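Local coordinates for protein excinuclease ABC, subunit A. (Deinococcus radiodurans, PDB 2VF7) that probably takes part in recognising damaged DNA for excision repair, as a zinc-containing ATPase of the UvrA family that binds DNA, at residues V320-E330 with L349-L360. The protein carries 1 engineered substitution. Sequence-based numbering, arbitrary orientation.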
ATOM      1  N   VAL A 320      27.832  -8.587 -21.865  1.00 52.68           N
ATOM      2  CA  VAL A 320      28.180  -7.846 -20.651  1.00 52.64           C
ATOM      3  C   VAL A 320      28.947  -8.753 -19.678  1.00 52.86           C
ATOM      4  O   VAL A 320      29.916  -8.323 -19.057  1.00 52.73           O
ATOM      5  CB  VAL A 320      26.932  -7.240 -19.954  1.00 52.20           C
ATOM      6  CG1 VAL A 320      27.305  -6.585 -18.641  1.00 51.85           C
ATOM      7  CG2 VAL A 320      26.244  -6.219 -20.856  1.00 52.67           C
ATOM      8  N   SER A 321      28.510 -10.006 -19.569  1.00 53.29           N
ATOM      9  CA  SER A 321      29.140 -10.990 -18.687  1.00 53.51           C
ATOM     10  C   SER A 321      30.615 -11.178 -19.007  1.00 53.83           C
ATOM     11  O   SER A 321      31.470 -11.020 -18.128  1.00 53.96           O
ATOM     12  CB  SER A 321      28.413 -12.337 -18.772  1.00 53.56           C
ATOM     13  OG  SER A 321      28.719 -13.169 -17.664  1.00 52.89           O
ATOM     14  N   GLU A 322      30.904 -11.498 -20.270  1.00 54.10           N
ATOM     15  CA  GLU A 322      32.267 -11.837 -20.700  1.00 54.20           C
ATOM     16  C   GLU A 322      33.165 -10.600 -20.865  1.00 54.37           C
ATOM     17  O   GLU A 322      34.377 -10.732 -21.055  1.00 54.28           O
ATOM     18  CB  GLU A 322      32.245 -12.705 -21.970  1.00 54.03           C
ATOM     19  CG  GLU A 322      31.571 -12.042 -23.174  1.00 53.91           C
ATOM     20  CD  GLU A 322      31.077 -13.042 -24.213  0.50 53.20           C
ATOM     21  OE1 GLU A 322      30.356 -13.995 -23.837  0.50 52.82           O
ATOM     22  OE2 GLU A 322      31.399 -12.862 -25.414  0.50 52.99           O
ATOM     23  N   LEU A 323      32.562  -9.411 -20.798  1.00 54.49           N
ATOM     24  CA  LEU A 323      33.314  -8.159 -20.672  1.00 54.60           C
ATOM     25  C   LEU A 323      33.710  -7.938 -19.214  1.00 54.67           C
ATOM     26  O   LEU A 323      34.795  -7.427 -18.931  1.00 54.70           O
ATOM     27  CB  LEU A 323      32.485  -6.966 -21.155  1.00 54.54           C
ATOM     28  CG  LEU A 323      32.427  -6.595 -22.640  1.00 54.75           C
ATOM     29  CD1 LEU A 323      31.170  -5.769 -22.933  1.00 54.51           C
ATOM     30  CD2 LEU A 323      33.678  -5.834 -23.075  1.00 54.42           C
ATOM     31  N   LEU A 324      32.829  -8.342 -18.298  1.00 54.74           N
ATOM     32  CA  LEU A 324      33.010  -8.094 -16.867  1.00 54.90           C
ATOM     33  C   LEU A 324      33.994  -9.015 -16.140  1.00 55.32           C
ATOM     34  O   LEU A 324      34.659  -8.572 -15.205  1.00 55.21           O
ATOM     35  CB  LEU A 324      31.662  -8.093 -16.134  1.00 54.73           C
ATOM     36  CG  LEU A 324      30.790  -6.833 -16.232  1.00 54.33           C
ATOM     37  CD1 LEU A 324      29.477  -7.049 -15.505  1.00 54.73           C
ATOM     38  CD2 LEU A 324      31.486  -5.592 -15.689  1.00 53.85           C
ATOM     39  N   ARG A 325      34.084 -10.281 -16.555  1.00 55.85           N
ATOM     40  CA  ARG A 325      34.793 -11.300 -15.751  1.00 56.62           C
ATOM     41  C   ARG A 325      36.337 -11.252 -15.689  1.00 56.74           C
ATOM     42  O   ARG A 325      36.907 -11.695 -14.692  1.00 56.61           O
ATOM     43  CB  ARG A 325      34.274 -12.729 -16.021  1.00 56.70           C
ATOM     44  CG  ARG A 325      34.789 -13.413 -17.281  1.00 57.67           C
ATOM     45  CD  ARG A 325      34.743 -14.931 -17.124  1.00 59.08           C
ATOM     46  NE  ARG A 325      33.381 -15.425 -16.905  1.00 59.91           N
ATOM     47  CZ  ARG A 325      32.595 -15.926 -17.856  1.00 60.59           C
ATOM     48  NH1 ARG A 325      33.027 -16.010 -19.113  1.00 60.51           N
ATOM     49  NH2 ARG A 325      31.371 -16.343 -17.551  1.00 60.94           N
ATOM     50  N   PRO A 326      37.015 -10.724 -16.736  1.00 57.09           N
ATOM     51  CA  PRO A 326      38.448 -10.476 -16.587  1.00 57.42           C
ATOM     52  C   PRO A 326      38.774  -9.536 -15.422  1.00 57.87           C
ATOM     53  O   PRO A 326      39.844  -9.640 -14.829  1.00 57.97           O
ATOM     54  CB  PRO A 326      38.830  -9.822 -17.923  1.00 57.31           C
ATOM     55  CG  PRO A 326      37.558  -9.327 -18.489  1.00 57.14           C
ATOM     56  CD  PRO A 326      36.560 -10.353 -18.086  1.00 57.15           C
ATOM     57  N   TYR A 327      37.857  -8.628 -15.103  1.00 58.47           N
ATOM     58  CA  TYR A 327      38.015  -7.731 -13.959  1.00 59.04           C
ATOM     59  C   TYR A 327      37.742  -8.462 -12.646  1.00 59.22           C
ATOM     60  O   TYR A 327      38.316  -8.125 -11.607  1.00 59.28           O
ATOM     61  CB  TYR A 327      37.097  -6.515 -14.103  1.00 59.29           C
ATOM     62  CG  TYR A 327      37.506  -5.562 -15.210  1.00 59.69           C
ATOM     63  CD1 TYR A 327      37.372  -5.916 -16.556  1.00 59.81           C
ATOM     64  CD2 TYR A 327      38.022  -4.301 -14.909  1.00 60.05           C
ATOM     65  CE1 TYR A 327      37.752  -5.041 -17.573  1.00 60.43           C
ATOM     66  CE2 TYR A 327      38.404  -3.415 -15.916  1.00 60.36           C
ATOM     67  CZ  TYR A 327      38.265  -3.789 -17.245  1.00 60.41           C
ATOM     68  OH  TYR A 327      38.636  -2.908 -18.240  1.00 60.44           O
ATOM     69  N   ALA A 328      36.872  -9.469 -12.713  1.00 59.40           N
ATOM     70  CA  ALA A 328      36.517 -10.298 -11.561  1.00 59.53           C
ATOM     71  C   ALA A 328      37.618 -11.305 -11.212  1.00 59.66           C
ATOM     72  O   ALA A 328      37.914 -11.536 -10.034  1.00 59.51           O
ATOM     73  CB  ALA A 328      35.199 -11.020 -11.823  1.00 59.37           C
ATOM     74  N   GLU A 329      38.215 -11.896 -12.248  1.00 59.89           N
ATOM     75  CA  GLU A 329      39.259 -12.908 -12.091  1.00 60.17           C
ATOM     76  C   GLU A 329      40.665 -12.288 -12.024  1.00 60.27           C
ATOM     77  O   GLU A 329      41.677 -12.998 -12.070  1.00 60.33           O
ATOM     78  CB  GLU A 329      39.166 -13.945 -13.220  1.00 60.21           C
ATOM     79  CG  GLU A 329      37.821 -14.680 -13.308  1.00 60.21           C
ATOM     80  CD  GLU A 329      37.747 -15.663 -14.479  1.00 60.35           C
ATOM     81  OE1 GLU A 329      38.420 -15.427 -15.524  1.00 60.31           O
ATOM     82  OE2 GLU A 329      37.004 -16.673 -14.354  1.00 60.47           O
ATOM     83  N   GLU A 330      40.708 -10.959 -11.910  1.00 60.38           N
ATOM     84  CA  GLU A 330      41.947 -10.193 -11.758  1.00 60.58           C
ATOM     85  C   GLU A 330      42.913 -10.376 -12.941  1.00 60.74           C
ATOM     86  O   GLU A 330      44.114 -10.590 -12.750  1.00 60.68           O
ATOM     87  CB  GLU A 330      42.627 -10.511 -10.414  1.00 60.61           C
ATOM     88  CG  GLU A 330      41.694 -10.280  -9.148  1.00 60.70           C
ATOM     89  CD  GLU A 330      42.359 -11.053  -7.898  1.00 60.66           C
ATOM     90  OE1 GLU A 330      41.446 -11.486  -7.053  1.00 60.25           O
ATOM     91  OE2 GLU A 330      43.763 -11.082  -7.730  1.00 61.52           O
ATOM     92  N   LEU A 349      36.545  -2.345  -7.412  1.00 56.84           N
ATOM     93  CA  LEU A 349      36.285  -2.868  -8.760  1.00 56.26           C
ATOM     94  C   LEU A 349      36.304  -4.397  -8.792  1.00 55.67           C
ATOM     95  O   LEU A 349      35.561  -5.021  -9.559  1.00 55.39           O
ATOM     96  CB  LEU A 349      37.296  -2.291  -9.761  1.00 56.38           C
ATOM     97  CG  LEU A 349      37.362  -2.860 -11.188  1.00 56.85           C
ATOM     98  CD1 LEU A 349      37.494  -1.748 -12.229  1.00 57.17           C
ATOM     99  CD2 LEU A 349      38.494  -3.893 -11.325  1.00 57.77           C
ATOM    100  N   GLN A 350      37.161  -4.992  -7.960  1.00 55.16           N
ATOM    101  CA  GLN A 350      37.274  -6.445  -7.900  1.00 54.78           C
ATOM    102  C   GLN A 350      35.998  -7.057  -7.327  1.00 54.59           C
ATOM    103  O   GLN A 350      35.458  -8.018  -7.904  1.00 54.91           O
ATOM    104  CB  GLN A 350      38.495  -6.877  -7.076  1.00 54.74           C
ATOM    105  CG  GLN A 350      38.966  -8.336  -7.326  1.00 54.51           C
ATOM    106  CD  GLN A 350      38.073  -9.415  -6.653  1.00 54.65           C
ATOM    107  OE1 GLN A 350      37.542  -9.177  -5.525  1.00 54.81           O
ATOM    108  NE2 GLN A 350      37.877 -10.536  -7.360  1.00 54.51           N
ATOM    109  N   ARG A 351      35.516  -6.486  -6.207  1.00 54.09           N
ATOM    110  CA  ARG A 351      34.396  -7.075  -5.468  1.00 53.60           C
ATOM    111  C   ARG A 351      33.057  -6.894  -6.189  1.00 53.21           C
ATOM    112  O   ARG A 351      32.102  -7.624  -5.924  1.00 53.20           O
ATOM    113  CB  ARG A 351      34.324  -6.545  -4.024  1.00 53.62           C
ATOM    114  CG  ARG A 351      33.769  -5.133  -3.863  1.00 53.87           C
ATOM    115  CD  ARG A 351      33.027  -4.995  -2.537  1.00 54.13           C
ATOM    116  NE  ARG A 351      31.996  -3.958  -2.593  1.00 55.09           N
ATOM    117  CZ  ARG A 351      30.773  -4.122  -3.112  1.00 55.84           C
ATOM    118  NH1 ARG A 351      30.403  -5.295  -3.635  1.00 55.18           N
ATOM    119  NH2 ARG A 351      29.908  -3.106  -3.110  1.00 54.84           N
ATOM    120  N   MET A 352      33.010  -5.931  -7.106  1.00 52.79           N
ATOM    121  CA  MET A 352      31.789  -5.596  -7.835  1.00 52.23           C
ATOM    122  C   MET A 352      31.654  -6.387  -9.132  1.00 51.66           C
ATOM    123  O   MET A 352      30.605  -6.970  -9.399  1.00 51.50           O
ATOM    124  CB  MET A 352      31.724  -4.096  -8.123  1.00 52.40           C
ATOM    125  CG  MET A 352      31.769  -3.228  -6.878  1.00 52.55           C
ATOM    126  SD  MET A 352      31.725  -1.460  -7.229  1.00 52.71           S
ATOM    127  CE  MET A 352      30.041  -1.106  -6.753  1.00 52.92           C
ATOM    128  N   ALA A 353      32.719  -6.405  -9.932  1.00 51.19           N
ATOM    129  CA  ALA A 353      32.738  -7.172 -11.177  1.00 50.90           C
ATOM    130  C   ALA A 353      32.453  -8.662 -10.951  1.00 50.75           C
ATOM    131  O   ALA A 353      31.869  -9.320 -11.811  1.00 50.55           O
ATOM    132  CB  ALA A 353      34.060  -6.984 -11.895  1.00 51.01           C
ATOM    133  N   ALA A 354      32.870  -9.181  -9.795  1.00 50.46           N
ATOM    134  CA  ALA A 354      32.585 -10.562  -9.401  1.00 50.25           C
ATOM    135  C   ALA A 354      31.144 -10.716  -8.918  1.00 50.09           C
ATOM    136  O   ALA A 354      30.491 -11.722  -9.192  1.00 50.06           O
ATOM    137  CB  ALA A 354      33.568 -11.023  -8.329  1.00 50.04           C
ATOM    138  N   ASP A 355      30.664  -9.705  -8.201  1.00 50.06           N
ATOM    139  CA  ASP A 355      29.297  -9.649  -7.685  1.00 50.07           C
ATOM    140  C   ASP A 355      28.258  -9.535  -8.810  1.00 50.01           C
ATOM    141  O   ASP A 355      27.180 -10.130  -8.735  1.00 50.21           O
ATOM    142  CB  ASP A 355      29.181  -8.469  -6.712  1.00 50.18           C
ATOM    143  CG  ASP A 355      27.760  -8.144  -6.338  1.00 50.34           C
ATOM    144  OD1 ASP A 355      27.101  -8.992  -5.700  1.00 50.31           O
ATOM    145  OD2 ASP A 355      27.310  -7.023  -6.674  1.00 51.03           O
ATOM    146  N   LEU A 356      28.596  -8.768  -9.843  1.00 49.66           N
ATOM    147  CA  LEU A 356      27.755  -8.631 -11.022  1.00 49.30           C
ATOM    148  C   LEU A 356      27.755  -9.879 -11.897  1.00 49.11           C
ATOM    149  O   LEU A 356      26.728 -10.263 -12.440  1.00 49.26           O
ATOM    150  CB  LEU A 356      28.189  -7.421 -11.854  1.00 49.28           C
ATOM    151  CG  LEU A 356      27.345  -6.152 -11.745  1.00 48.99           C
ATOM    152  CD1 LEU A 356      28.107  -4.964 -12.303  1.00 48.80           C
ATOM    153  CD2 LEU A 356      26.012  -6.328 -12.453  1.00 48.29           C
ATOM    154  N   VAL A 357      28.909 -10.509 -12.034  1.00 49.12           N
ATOM    155  CA  VAL A 357      29.044 -11.664 -12.911  1.00 49.23           C
ATOM    156  C   VAL A 357      28.473 -12.939 -12.265  1.00 49.17           C
ATOM    157  O   VAL A 357      28.117 -13.889 -12.965  1.00 49.18           O
ATOM    158  CB  VAL A 357      30.521 -11.842 -13.376  1.00 49.15           C
ATOM    159  CG1 VAL A 357      31.315 -12.628 -12.365  1.00 49.35           C
ATOM    160  CG2 VAL A 357      30.590 -12.507 -14.742  1.00 49.82           C
ATOM    161  N   LYS A 358      28.383 -12.949 -10.936  1.00 49.17           N
ATOM    162  CA  LYS A 358      27.774 -14.061 -10.209  1.00 49.37           C
ATOM    163  C   LYS A 358      26.269 -14.053 -10.458  1.00 49.00           C
ATOM    164  O   LYS A 358      25.677 -15.087 -10.779  1.00 49.16           O
ATOM    165  CB  LYS A 358      28.068 -13.957  -8.709  1.00 49.66           C
ATOM    166  CG  LYS A 358      27.550 -15.127  -7.856  1.00 50.38           C
ATOM    167  CD  LYS A 358      27.140 -14.661  -6.447  1.00 51.86           C
ATOM    168  CE  LYS A 358      25.897 -13.742  -6.489  1.00 51.70           C
ATOM    169  NZ  LYS A 358      25.608 -13.076  -5.182  1.00 51.71           N
ATOM    170  N   ARG A 359      25.666 -12.877 -10.309  1.00 48.65           N
ATOM    171  CA  ARG A 359      24.268 -12.652 -10.680  1.00 48.36           C
ATOM    172  C   ARG A 359      24.005 -13.003 -12.138  1.00 48.22           C
ATOM    173  O   ARG A 359      23.044 -13.702 -12.437  1.00 48.44           O
ATOM    174  CB  ARG A 359      23.863 -11.204 -10.417  1.00 48.16           C
ATOM    175  CG  ARG A 359      23.432 -10.953  -9.002  1.00 48.67           C
ATOM    176  CD  ARG A 359      23.697  -9.526  -8.581  1.00 49.95           C
ATOM    177  NE  ARG A 359      24.246  -9.498  -7.228  1.00 51.56           N
ATOM    178  CZ  ARG A 359      23.544  -9.272  -6.118  1.00 52.36           C
ATOM    179  NH1 ARG A 359      22.241  -9.021  -6.179  1.00 52.73           N
ATOM    180  NH2 ARG A 359      24.160  -9.286  -4.939  1.00 53.12           N
ATOM    181  N   LEU A 360      24.869 -12.533 -13.035  1.00 47.87           N
ATOM    182  CA  LEU A 360      24.702 -12.758 -14.470  1.00 47.43           C
ATOM    183  C   LEU A 360      24.704 -14.233 -14.868  1.00 47.28           C
ATOM    184  O   LEU A 360      24.010 -14.613 -15.804  1.00 47.37           O
ATOM    185  CB  LEU A 360      25.755 -11.980 -15.271  1.00 47.13           C
ATOM    186  CG  LEU A 360      25.444 -10.515 -15.576  1.00 45.68           C
ATOM    187  CD1 LEU A 360      26.708  -9.691 -15.700  1.00 44.52           C
ATOM    188  CD2 LEU A 360      24.611 -10.410 -16.839  1.00 45.17           C
TER
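Ala328 and Ala354 let two helices come close: the methyl CB of Ala328 rests 3.6 Å from Ala354 CA, with Ala354 N as near and the two CB methyls also touching. Ala353 CB is set against Leu324 O and Tyr327 CB together. Tyr327 is met at the edge of its ring, where CD2 lies 3.6 Å from Leu349 CD2, nearly in the ring plane. At the other end of the contact Leu324 CD1 touches Leu360 CD1 at 3.8 Å, the two side chains crossing at about a right angle, and also reaches Leu356 CB. These are consecutive helices packed roughly antiparallel, the segment axes approaching to 7.7 Å at closest and inclined 141°, a spacing in keeping with the small alanines. Val357 (chi1 85°, which turns CG2 anti to the backbone N) sets that methyl 3.5 Å from Ser321 OG, a hydroxyl buried here without a polar partner.

Gln350 bends at chi2, and its NE2 donates to Ala328 O at 2.9 Å; the bond is bent (137° at the hydrogen), in the carbonyl plane but tilted from the amide plane. Gln350 CG also touches Glu330 CG, 3.8 Å away. With an alanine here, the Ala328 carbonyl would probably lose this donor and Glu330 its aliphatic neighbour. Farther out, Phe304 meets the Tyr327 ring and Ala127 of helix 116-127 touches Leu349, while Val320, whose side chain lies about 12 Å from a bound ADP, leans on Leu373.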